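Glycoside Hydrolase (Bacteroides uniformis, PDB 5TA0) probably hydrolyses agarose as a family 86 glycoside hydrolase, and binds an agarose oligosaccharide in a pocket of its catalytic domain. Local coordinates at residues Lys336-Tyr341 with Glu395-Ser400; Leu373-Gly378 with Leu385-Arg390; Trp377-Lys382 with Glu399-Glu404. All blocks are in the same frame, centred on the assembly; numbering follows the deposited sequence. Where two conformers were deposited one is given.

Contact 1 (Lys336-Tyr341 with Glu395-Ser400); sequences KPWSPY and ENEPES
P398 packs its ring against P337 and W338. P337 CB lies 3.8 Å from P398 CB. The W338 indole offers its edge, not a face, to the second proline: W338 CE3 is 4.1 Å from P398 CD. The indole gets there because CG is anti to the backbone N (chi1 171°). The peptide bond before P398 is cis. P398 CB also sits 3.2 Å from W338 O, a close carbon-to-carbonyl approach.

The 336-341 segment runs into the start of helix 340-358. S339 is the N-cap, and its OG bonds to the backbone N of R342. The 395-400 segment belongs to the loop between strands 392-394 and 405-407, so the contact ties that loop to the start of the helix.

The polar link is made by water. One molecule accepts from W338 N at 2.9 Å and donates to E397 OE2 at 2.7 Å. The same OE2 forms a salt bridge with R390, while OE1 takes the backbone N of R394. The buried carboxylate is therefore gripped at both oxygens. W338 NE1 bonds to D343 OD2, which restrains the indole.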
loop_
_atom_site.group_PDB
_atom_site.type_symbol
_atom_site.label_atom_id
_atom_site.label_comp_id
_atom_site.label_asym_id
_atom_site.label_seq_id
_atom_site.Cartn_x
_atom_site.Cartn_y
_atom_site.Cartn_z
ATOM N N LYS A 336 8.796 18.355 15.642
ATOM C CA LYS A 336 7.894 18.790 16.691
ATOM C C LYS A 336 7.510 17.591 17.541
ATOM O O LYS A 336 7.607 16.443 17.091
ATOM C CB LYS A 336 6.634 19.398 16.076
ATOM C CG LYS A 336 6.833 20.775 15.470
ATOM C CD LYS A 336 5.650 21.134 14.594
ATOM C CE LYS A 336 5.419 22.622 14.470
ATOM N NZ LYS A 336 3.956 22.837 14.368
ATOM N N PRO A 337 7.044 17.839 18.774
ATOM C CA PRO A 337 6.506 16.757 19.588
ATOM C C PRO A 337 5.197 16.241 18.988
ATOM O O PRO A 337 4.694 16.797 18.005
ATOM C CB PRO A 337 6.278 17.422 20.950
ATOM C CG PRO A 337 6.059 18.856 20.625
ATOM C CD PRO A 337 6.928 19.150 19.460
ATOM N N TRP A 338 4.659 15.192 19.577
ATOM C CA TRP A 338 3.389 14.619 19.119
ATOM C C TRP A 338 2.268 15.648 19.113
ATOM O O TRP A 338 2.211 16.529 19.983
ATOM C CB TRP A 338 3.027 13.402 19.977
ATOM C CG TRP A 338 1.659 12.884 19.717
ATOM C CD1 TRP A 338 1.266 12.043 18.702
ATOM C CD2 TRP A 338 0.480 13.211 20.452
ATOM N NE1 TRP A 338 -0.089 11.841 18.776
ATOM C CE2 TRP A 338 -0.598 12.545 19.839
ATOM C CE3 TRP A 338 0.222 14.039 21.567
ATOM C CZ2 TRP A 338 -1.911 12.662 20.306
ATOM C CZ3 TRP A 338 -1.061 14.132 22.040
ATOM C CH2 TRP A 338 -2.119 13.445 21.421
ATOM N N SER A 339 1.373 15.548 18.143
ATOM C CA SER A 339 0.098 16.251 18.209
ATOM C C SER A 339 -1.020 15.449 17.582
ATOM O O SER A 339 -0.784 14.653 16.658
ATOM C CB SER A 339 0.158 17.608 17.524
ATOM O OG SER A 339 0.395 17.484 16.139
ATOM N N PRO A 340 -2.258 15.703 17.999
ATOM C CA PRO A 340 -3.378 15.112 17.303
ATOM C C PRO A 340 -3.403 15.492 15.825
ATOM O O PRO A 340 -3.753 14.648 14.978
ATOM C CB PRO A 340 -4.590 15.686 18.043
ATOM C CG PRO A 340 -4.087 15.892 19.447
ATOM C CD PRO A 340 -2.675 16.348 19.268
ATOM N N TYR A 341 -3.039 16.723 15.489
ATOM C CA TYR A 341 -3.027 17.157 14.099
ATOM C C TYR A 341 -2.051 16.340 13.243
ATOM O O TYR A 341 -2.374 15.940 12.094
ATOM C CB TYR A 341 -2.710 18.646 13.980
ATOM C CG TYR A 341 -2.720 19.143 12.569
ATOM C CD1 TYR A 341 -3.903 19.202 11.836
ATOM C CD2 TYR A 341 -1.549 19.541 11.949
ATOM C CE1 TYR A 341 -3.913 19.652 10.530
ATOM C CE2 TYR A 341 -1.545 19.995 10.641
ATOM C CZ TYR A 341 -2.732 20.055 9.928
ATOM O OH TYR A 341 -2.691 20.513 8.632
ATOM N N GLU A 395 0.929 9.760 28.337
ATOM C CA GLU A 395 -0.202 10.619 28.686
ATOM C C GLU A 395 0.159 12.097 28.784
ATOM O O GLU A 395 -0.685 12.930 28.506
ATOM C CB GLU A 395 -0.935 10.149 29.942
ATOM C CG GLU A 395 -0.136 10.125 31.224
ATOM C CD GLU A 395 -0.834 9.358 32.351
ATOM O OE1 GLU A 395 -0.127 8.662 33.128
ATOM O OE2 GLU A 395 -2.091 9.424 32.443
ATOM N N ASN A 396 1.397 12.435 29.118
ATOM C CA ASN A 396 1.747 13.857 29.244
ATOM C C ASN A 396 2.335 14.472 27.983
ATOM O O ASN A 396 2.711 15.642 27.980
ATOM C CB ASN A 396 2.683 14.052 30.431
ATOM C CG ASN A 396 2.031 13.688 31.755
ATOM O OD1 ASN A 396 0.835 13.921 31.961
ATOM N ND2 ASN A 396 2.791 13.064 32.630
ATOM N N GLU A 397 2.458 13.699 26.895
ATOM C CA GLU A 397 2.848 14.276 25.619
ATOM C C GLU A 397 1.710 15.200 25.142
ATOM O O GLU A 397 0.548 14.878 25.361
ATOM C CB GLU A 397 3.097 13.188 24.540
ATOM C CG GLU A 397 4.312 12.310 24.796
ATOM C CD GLU A 397 4.576 11.339 23.668
ATOM O OE1 GLU A 397 4.600 10.128 23.958
ATOM O OE2 GLU A 397 4.753 11.775 22.526
ATOM N N PRO A 398 2.016 16.336 24.515
ATOM C CA PRO A 398 3.355 16.740 24.044
ATOM C C PRO A 398 4.274 17.492 25.020
ATOM O O PRO A 398 5.429 17.735 24.684
ATOM C CB PRO A 398 3.022 17.688 22.894
ATOM C CG PRO A 398 1.747 18.307 23.337
ATOM C CD PRO A 398 0.966 17.221 23.981
ATOM N N GLU A 399 3.766 17.849 26.185
ATOM C CA GLU A 399 4.556 18.678 27.100
ATOM C C GLU A 399 5.789 17.941 27.611
ATOM O O GLU A 399 6.878 18.505 27.641
ATOM C CB GLU A 399 3.695 19.175 28.248
ATOM C CG GLU A 399 2.746 20.287 27.811
ATOM C CD GLU A 399 1.519 19.792 27.057
ATOM O OE1 GLU A 399 1.135 18.596 27.193
ATOM O OE2 GLU A 399 0.938 20.620 26.319
ATOM N N SER A 400 5.623 16.658 27.940
ATOM C CA SER A 400 6.750 15.841 28.341
ATOM C C SER A 400 6.500 14.386 27.988
ATOM O O SER A 400 5.345 13.924 27.913
ATOM C CB SER A 400 7.035 15.960 29.833
ATOM O OG SER A 400 5.971 15.491 30.618
HETATM O O HOH W 1 5.765 14.261 22.136
#

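Contact 2 (Leu373-Gly378 with Leu385-Arg390); sequences LKSEWG and LAHTAR. With GAL (beta-D-galactopyranose), chain C.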
loop_
_atom_site.group_PDB
_atom_site.type_symbol
_atom_site.label_atom_id
_atom_site.label_comp_id
_atom_site.label_asym_id
_atom_site.label_seq_id
_atom_site.Cartn_x
_atom_site.Cartn_y
_atom_site.Cartn_z
ATOM N N LEU A 373 3.732 0.178 17.154
ATOM C CA LEU A 373 3.021 0.186 18.426
ATOM C C LEU A 373 3.495 1.307 19.338
ATOM O O LEU A 373 2.680 2.083 19.834
ATOM C CB LEU A 373 3.186 -1.166 19.140
ATOM C CG LEU A 373 2.448 -1.285 20.486
ATOM C CD1 LEU A 373 0.966 -1.294 20.265
ATOM C CD2 LEU A 373 2.876 -2.552 21.222
ATOM N N LYS A 374 4.799 1.382 19.547
ATOM C CA LYS A 374 5.363 2.242 20.594
ATOM C C LYS A 374 6.729 2.804 20.249
ATOM O O LYS A 374 7.002 3.985 20.478
ATOM C CB LYS A 374 5.443 1.455 21.918
ATOM C CG LYS A 374 5.972 2.280 23.096
ATOM C CD LYS A 374 6.001 1.561 24.436
ATOM C CE LYS A 374 4.621 1.197 24.929
ATOM N NZ LYS A 374 4.656 0.494 26.247
ATOM N N SER A 375 7.623 1.960 19.757
ATOM C CA SER A 375 8.947 2.392 19.302
ATOM C C SER A 375 9.637 3.348 20.284
ATOM O O SER A 375 10.092 4.418 19.898
ATOM C CB SER A 375 8.832 3.020 17.916
ATOM O OG SER A 375 8.321 2.027 17.037
ATOM N N GLU A 376 9.714 2.925 21.545
ATOM C CA GLU A 376 10.451 3.634 22.600
ATOM C C GLU A 376 11.892 3.916 22.183
ATOM O O GLU A 376 12.433 4.988 22.451
ATOM C CB GLU A 376 10.448 2.787 23.875
ATOM C CG GLU A 376 10.982 3.498 25.101
ATOM C CD GLU A 376 9.879 4.085 25.956
ATOM O OE1 GLU A 376 10.158 5.037 26.711
ATOM O OE2 GLU A 376 8.730 3.583 25.895
ATOM N N TRP A 377 12.504 2.961 21.492
ATOM C CA TRP A 377 13.862 3.104 20.948
ATOM C C TRP A 377 14.031 4.331 20.043
ATOM O O TRP A 377 15.153 4.788 19.821
ATOM C CB TRP A 377 14.299 1.828 20.149
ATOM C CG TRP A 377 13.329 1.452 19.075
ATOM C CD1 TRP A 377 12.380 0.444 19.141
ATOM C CD2 TRP A 377 13.157 2.062 17.786
ATOM N NE1 TRP A 377 11.653 0.427 18.007
ATOM C CE2 TRP A 377 12.082 1.398 17.155
ATOM C CE3 TRP A 377 13.790 3.107 17.105
ATOM C CZ2 TRP A 377 11.649 1.741 15.870
ATOM C CZ3 TRP A 377 13.340 3.459 15.821
ATOM C CH2 TRP A 377 12.277 2.766 15.229
ATOM N N GLY A 378 12.928 4.845 19.495
ATOM C CA GLY A 378 12.952 5.989 18.613
ATOM C C GLY A 378 12.849 7.320 19.331
ATOM O O GLY A 378 12.876 8.360 18.662
ATOM N N LEU A 385 12.301 14.340 21.186
ATOM C CA LEU A 385 11.432 13.910 20.068
ATOM C C LEU A 385 11.191 12.416 20.062
ATOM O O LEU A 385 12.138 11.623 20.003
ATOM C CB LEU A 385 12.019 14.343 18.722
ATOM C CG LEU A 385 12.120 15.871 18.507
ATOM C CD1 LEU A 385 12.857 16.156 17.208
ATOM C CD2 LEU A 385 10.754 16.552 18.516
ATOM N N ALA A 386 9.909 12.055 20.113
ATOM C CA ALA A 386 9.441 10.687 20.018
ATOM C C ALA A 386 9.237 10.298 18.571
ATOM O O ALA A 386 9.203 11.121 17.672
ATOM C CB ALA A 386 8.141 10.558 20.765
ATOM N N HIS A 387 9.065 9.002 18.357
ATOM C CA HIS A 387 8.803 8.449 17.038
ATOM C C HIS A 387 7.526 9.076 16.464
ATOM O O HIS A 387 6.532 9.244 17.169
ATOM C CB HIS A 387 8.669 6.928 17.149
ATOM C CG HIS A 387 8.691 6.217 15.843
ATOM N ND1 HIS A 387 7.588 6.146 15.023
ATOM C CD2 HIS A 387 9.671 5.525 15.223
ATOM C CE1 HIS A 387 7.882 5.406 13.965
ATOM N NE2 HIS A 387 9.150 5.052 14.044
ATOM N N THR A 388 7.558 9.399 15.177
ATOM C CA THR A 388 6.465 10.161 14.573
ATOM C C THR A 388 5.249 9.340 14.091
ATOM O O THR A 388 4.287 9.915 13.621
ATOM C CB THR A 388 6.969 11.060 13.432
ATOM O OG1 THR A 388 7.496 10.240 12.392
ATOM C CG2 THR A 388 8.045 12.043 13.939
ATOM N N ALA A 389 5.261 8.024 14.255
ATOM C CA ALA A 389 4.162 7.149 13.772
ATOM C C ALA A 389 3.873 6.018 14.752
ATOM O O ALA A 389 4.242 4.859 14.512
ATOM C CB ALA A 389 4.515 6.609 12.399
ATOM N N ARG A 390 3.248 6.369 15.871
ATOM C CA ARG A 390 2.969 5.461 16.984
ATOM C C ARG A 390 1.491 5.308 17.274
ATOM O O ARG A 390 0.763 6.284 17.296
ATOM C CB ARG A 390 3.636 5.954 18.279
ATOM C CG ARG A 390 5.148 5.931 18.282
ATOM C CD ARG A 390 5.680 6.593 19.523
ATOM N NE ARG A 390 5.325 8.013 19.502
ATOM C CZ ARG A 390 5.116 8.779 20.574
ATOM N NH1 ARG A 390 5.290 8.326 21.803
ATOM N NH2 ARG A 390 4.695 10.022 20.371
HETATM C C1 GAL C . 13.400 -0.368 13.529
HETATM C C2 GAL C . 13.474 -1.585 14.456
HETATM C C3 GAL C . 14.274 -1.295 15.732
HETATM C C4 GAL C . 15.605 -0.643 15.378
HETATM C C5 GAL C . 15.353 0.581 14.501
HETATM C C6 GAL C . 16.633 1.312 14.102
HETATM O O2 GAL C . 12.133 -1.959 14.775
HETATM O O3 GAL C . 14.443 -2.498 16.505
HETATM O O4 GAL C . 16.414 -1.564 14.627
HETATM O O5 GAL C . 14.689 0.182 13.292
HETATM O O6 GAL C . 16.325 2.432 13.253
HETATM O O HOH W 2 7.194 6.019 22.375
HETATM O O HOH W 3 9.229 7.115 20.647
#
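The backbones of L373-G378 and L385-R390 come close at two points, with K374 CA 5.4 Å from R390 CA and G378 CA 5.1 Å from H387 CA. Direct contact is by packing, and two waters supply polar bridges. One water joins K374 O to R390 NH1. The other joins S375 O to H387 N.

H387 is the central side chain. S375 CB lies over a face of its imidazole, 4.1 Å from the ring centroid, as a CH-pi contact. The imidazole turns its edge to the face of the W377 six-membered ring in an offset edge-to-face pair, planes at 80°. Within its own segment, H387 ND1 accepts from A389 N at 3.1 Å, which restrains the ring's rotation. S375 CB also lies against one face of the W377 indole. The opposite face carries a galactose, with W377 CZ2 3.6 Å from GAL C1. H387 touches another galactose, and W377 and H387 both line the glycan pocket. R390 CD lies 3.1 Å from K374 O. The R390 chain bends at chi3 (-65°), and R390 NE donates to H387 O at 2.9 Å, while NH2 is paired with E397.

Both segments lie in the loop between strands 364-369 and 392-394. L373 and K374 pack on L392 of the latter strand, and T388 and A389 touch helix 340-358.

Contact 3 (Trp377-Lys382 with Glu399-Glu404); sequences WGYNPK and ESFTGE. With GAL (beta-D-galactopyranose), chain C.
An offset aromatic stack joins two surface loops near the glycan pocket. Y379 and F401 lie face to face, with centroids 3.8 Å apart and planes only 6° from parallel. F401 CD2 sits over the centre of the tyrosine ring, and Y379 CD1 over the centre of the phenylalanine ring. The closest atoms are Y379 CE1 and F401 CG, 3.4 Å apart. The two side chains run past each other in opposite directions. Thus the phenol end of Y379 reaches back along F401, and Y379 OH is 3.5 Å from F401 CB. At the other end, Y379 CB is 3.9 Å from F401 CE2. Both rings have CG anti to the backbone N (chi1 -179° for Y379, -170° for F401), which carries them into the gap between backbones whose nearest CA atoms, those of Y379 and F401, are 8.8 Å apart.

The 377-382 segment belongs to the loop between strands 364-369 and 392-394. The 399-404 segment belongs to the next loop, which leads to strand 405-407. Each has its own local turn. N380 OD1 accepts from K382 N at 3.0 Å in an Asx turn, with the donor above the carbonyl plane. F401 is the centre of an inverse gamma turn, whose T402 N to S400 O bond is weak. Beside that turn, the hydroxyls S400 OG and T402 OG1 are hydrogen-bonded to each other at 2.8 Å.

Other residues border the pair. R394 makes a cation-pi contact with F401, and its guanidinium also binds G403 O. Y379 touches A386. W377, two residues before Y379, belongs to the sugar-binding pocket, whereas the Y379 side chain is about 12 Å from a bound galactose.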
loop_
_atom_site.group_PDB
_atom_site.type_symbol
_atom_site.label_atom_id
_atom_site.label_comp_id
_atom_site.label_asym_id
_atom_site.label_seq_id
_atom_site.Cartn_x
_atom_site.Cartn_y
_atom_site.Cartn_z
ATOM N N TRP A 377 12.504 2.961 21.492
ATOM C CA TRP A 377 13.862 3.104 20.948
ATOM C C TRP A 377 14.031 4.331 20.043
ATOM O O TRP A 377 15.153 4.788 19.821
ATOM C CB TRP A 377 14.299 1.828 20.149
ATOM C CG TRP A 377 13.329 1.452 19.075
ATOM C CD1 TRP A 377 12.380 0.444 19.141
ATOM C CD2 TRP A 377 13.157 2.062 17.786
ATOM N NE1 TRP A 377 11.653 0.427 18.007
ATOM C CE2 TRP A 377 12.082 1.398 17.155
ATOM C CE3 TRP A 377 13.790 3.107 17.105
ATOM C CZ2 TRP A 377 11.649 1.741 15.870
ATOM C CZ3 TRP A 377 13.340 3.459 15.821
ATOM C CH2 TRP A 377 12.277 2.766 15.229
ATOM N N GLY A 378 12.928 4.845 19.495
ATOM C CA GLY A 378 12.952 5.989 18.613
ATOM C C GLY A 378 12.849 7.320 19.331
ATOM O O GLY A 378 12.876 8.360 18.662
ATOM N N TYR A 379 12.698 7.297 20.652
ATOM C CA TYR A 379 12.717 8.534 21.465
ATOM C C TYR A 379 14.143 8.991 21.667
ATOM O O TYR A 379 14.981 8.213 22.109
ATOM C CB TYR A 379 12.063 8.317 22.823
ATOM C CG TYR A 379 12.068 9.579 23.652
ATOM C CD1 TYR A 379 11.157 10.584 23.377
ATOM C CD2 TYR A 379 12.991 9.767 24.682
ATOM C CE1 TYR A 379 11.149 11.756 24.086
ATOM C CE2 TYR A 379 12.974 10.953 25.426
ATOM C CZ TYR A 379 12.049 11.944 25.101
ATOM O OH TYR A 379 11.999 13.153 25.837
ATOM N N ASN A 380 14.414 10.259 21.358
ATOM C CA ASN A 380 15.764 10.833 21.488
ATOM C C ASN A 380 15.771 11.774 22.695
ATOM O O ASN A 380 15.173 12.849 22.619
ATOM C CB ASN A 380 16.129 11.588 20.229
ATOM C CG ASN A 380 17.562 12.114 20.247
ATOM O OD1 ASN A 380 18.263 11.997 21.245
ATOM N ND2 ASN A 380 17.989 12.687 19.132
ATOM N N PRO A 381 16.429 11.394 23.808
ATOM C CA PRO A 381 16.440 12.273 24.974
ATOM C C PRO A 381 17.197 13.579 24.757
ATOM O O PRO A 381 16.952 14.510 25.484
ATOM C CB PRO A 381 17.102 11.430 26.063
ATOM C CG PRO A 381 17.956 10.499 25.308
ATOM C CD PRO A 381 17.168 10.141 24.081
ATOM N N LYS A 382 18.082 13.655 23.778
ATOM C CA LYS A 382 18.757 14.925 23.547
ATOM C C LYS A 382 17.790 16.007 23.056
ATOM O O LYS A 382 17.896 17.166 23.477
ATOM C CB LYS A 382 19.887 14.807 22.567
ATOM C CG LYS A 382 20.665 16.124 22.503
ATOM C CD LYS A 382 22.027 15.950 21.944
ATOM C CE LYS A 382 22.664 17.292 21.661
ATOM N NZ LYS A 382 23.197 17.969 22.886
ATOM N N GLU A 399 3.766 17.849 26.185
ATOM C CA GLU A 399 4.556 18.678 27.100
ATOM C C GLU A 399 5.789 17.941 27.611
ATOM O O GLU A 399 6.878 18.505 27.641
ATOM C CB GLU A 399 3.695 19.175 28.248
ATOM C CG GLU A 399 2.746 20.287 27.811
ATOM C CD GLU A 399 1.519 19.792 27.057
ATOM O OE1 GLU A 399 1.135 18.596 27.193
ATOM O OE2 GLU A 399 0.938 20.620 26.319
ATOM N N SER A 400 5.623 16.658 27.940
ATOM C CA SER A 400 6.750 15.841 28.341
ATOM C C SER A 400 6.500 14.386 27.988
ATOM O O SER A 400 5.345 13.924 27.913
ATOM C CB SER A 400 7.035 15.960 29.833
ATOM O OG SER A 400 5.971 15.491 30.618
ATOM N N PHE A 401 7.605 13.677 27.829
ATOM C CA PHE A 401 7.570 12.248 27.524
ATOM C C PHE A 401 7.499 11.492 28.866
ATOM O O PHE A 401 8.440 10.810 29.268
ATOM C CB PHE A 401 8.787 11.900 26.677
ATOM C CG PHE A 401 8.757 10.506 26.089
ATOM C CD1 PHE A 401 7.841 10.163 25.105
ATOM C CD2 PHE A 401 9.686 9.556 26.501
ATOM C CE1 PHE A 401 7.852 8.890 24.547
ATOM C CE2 PHE A 401 9.693 8.283 25.950
ATOM C CZ PHE A 401 8.777 7.956 24.973
ATOM N N THR A 402 6.363 11.626 29.539
ATOM C CA THR A 402 6.175 11.028 30.870
ATOM C C THR A 402 4.747 10.563 30.999
ATOM O O THR A 402 3.863 11.015 30.257
ATOM C CB THR A 402 6.482 12.025 32.019
ATOM O OG1 THR A 402 5.553 13.123 31.969
ATOM C CG2 THR A 402 7.953 12.506 31.967
ATOM N N GLY A 403 4.521 9.680 31.967
ATOM C CA GLY A 403 3.209 9.125 32.210
ATOM C C GLY A 403 3.042 7.817 31.450
ATOM O O GLY A 403 3.883 7.455 30.619
ATOM N N GLU A 404 1.963 7.114 31.747
ATOM C CA GLU A 404 1.682 5.844 31.093
ATOM C C GLU A 404 1.214 6.068 29.671
ATOM O O GLU A 404 0.686 7.117 29.323
ATOM C CB GLU A 404 0.601 5.084 31.850
ATOM C CG GLU A 404 0.989 4.729 33.274
ATOM C CD GLU A 404 0.204 3.552 33.805
ATOM O OE1 GLU A 404 -1.047 3.675 33.899
ATOM O OE2 GLU A 404 0.847 2.519 34.102
HETATM C C1 GAL C . 13.400 -0.368 13.529
HETATM C C2 GAL C . 13.474 -1.585 14.456
HETATM C C3 GAL C . 14.274 -1.295 15.732
HETATM C C4 GAL C . 15.605 -0.643 15.378
HETATM C C5 GAL C . 15.353 0.581 14.501
HETATM C C6 GAL C . 16.633 1.312 14.102
HETATM O O2 GAL C . 12.133 -1.959 14.775
HETATM O O3 GAL C . 14.443 -2.498 16.505
HETATM O O4 GAL C . 16.414 -1.564 14.627
HETATM O O5 GAL C . 14.689 0.182 13.292
HETATM O O6 GAL C . 16.325 2.432 13.253
#

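Overall arrangement
The three contacts cluster on the same side of the chain's centre, with centres 9 to 12 Å apart. They involve the loops around short strand 392-394 and the lead-in to helix 340-358. Along the chain, contact 2 is nested inside the loop closed by contact 1. Contacts 2 and 3 share W377 and G378, and contacts 1 and 3 share E399 and S400. L385 CD2 packs on K336 O between contacts 2 and 1. N396 ND2 and T402 OG1 are hydrogen-bonded between contacts 1 and 3, and a probable hydrogen bond runs from N380 N to L385 O between contacts 3 and 2. The loop carrying the sugar-binding W377 and H387 is thereby linked to the following loop and to the start of helix 340-358.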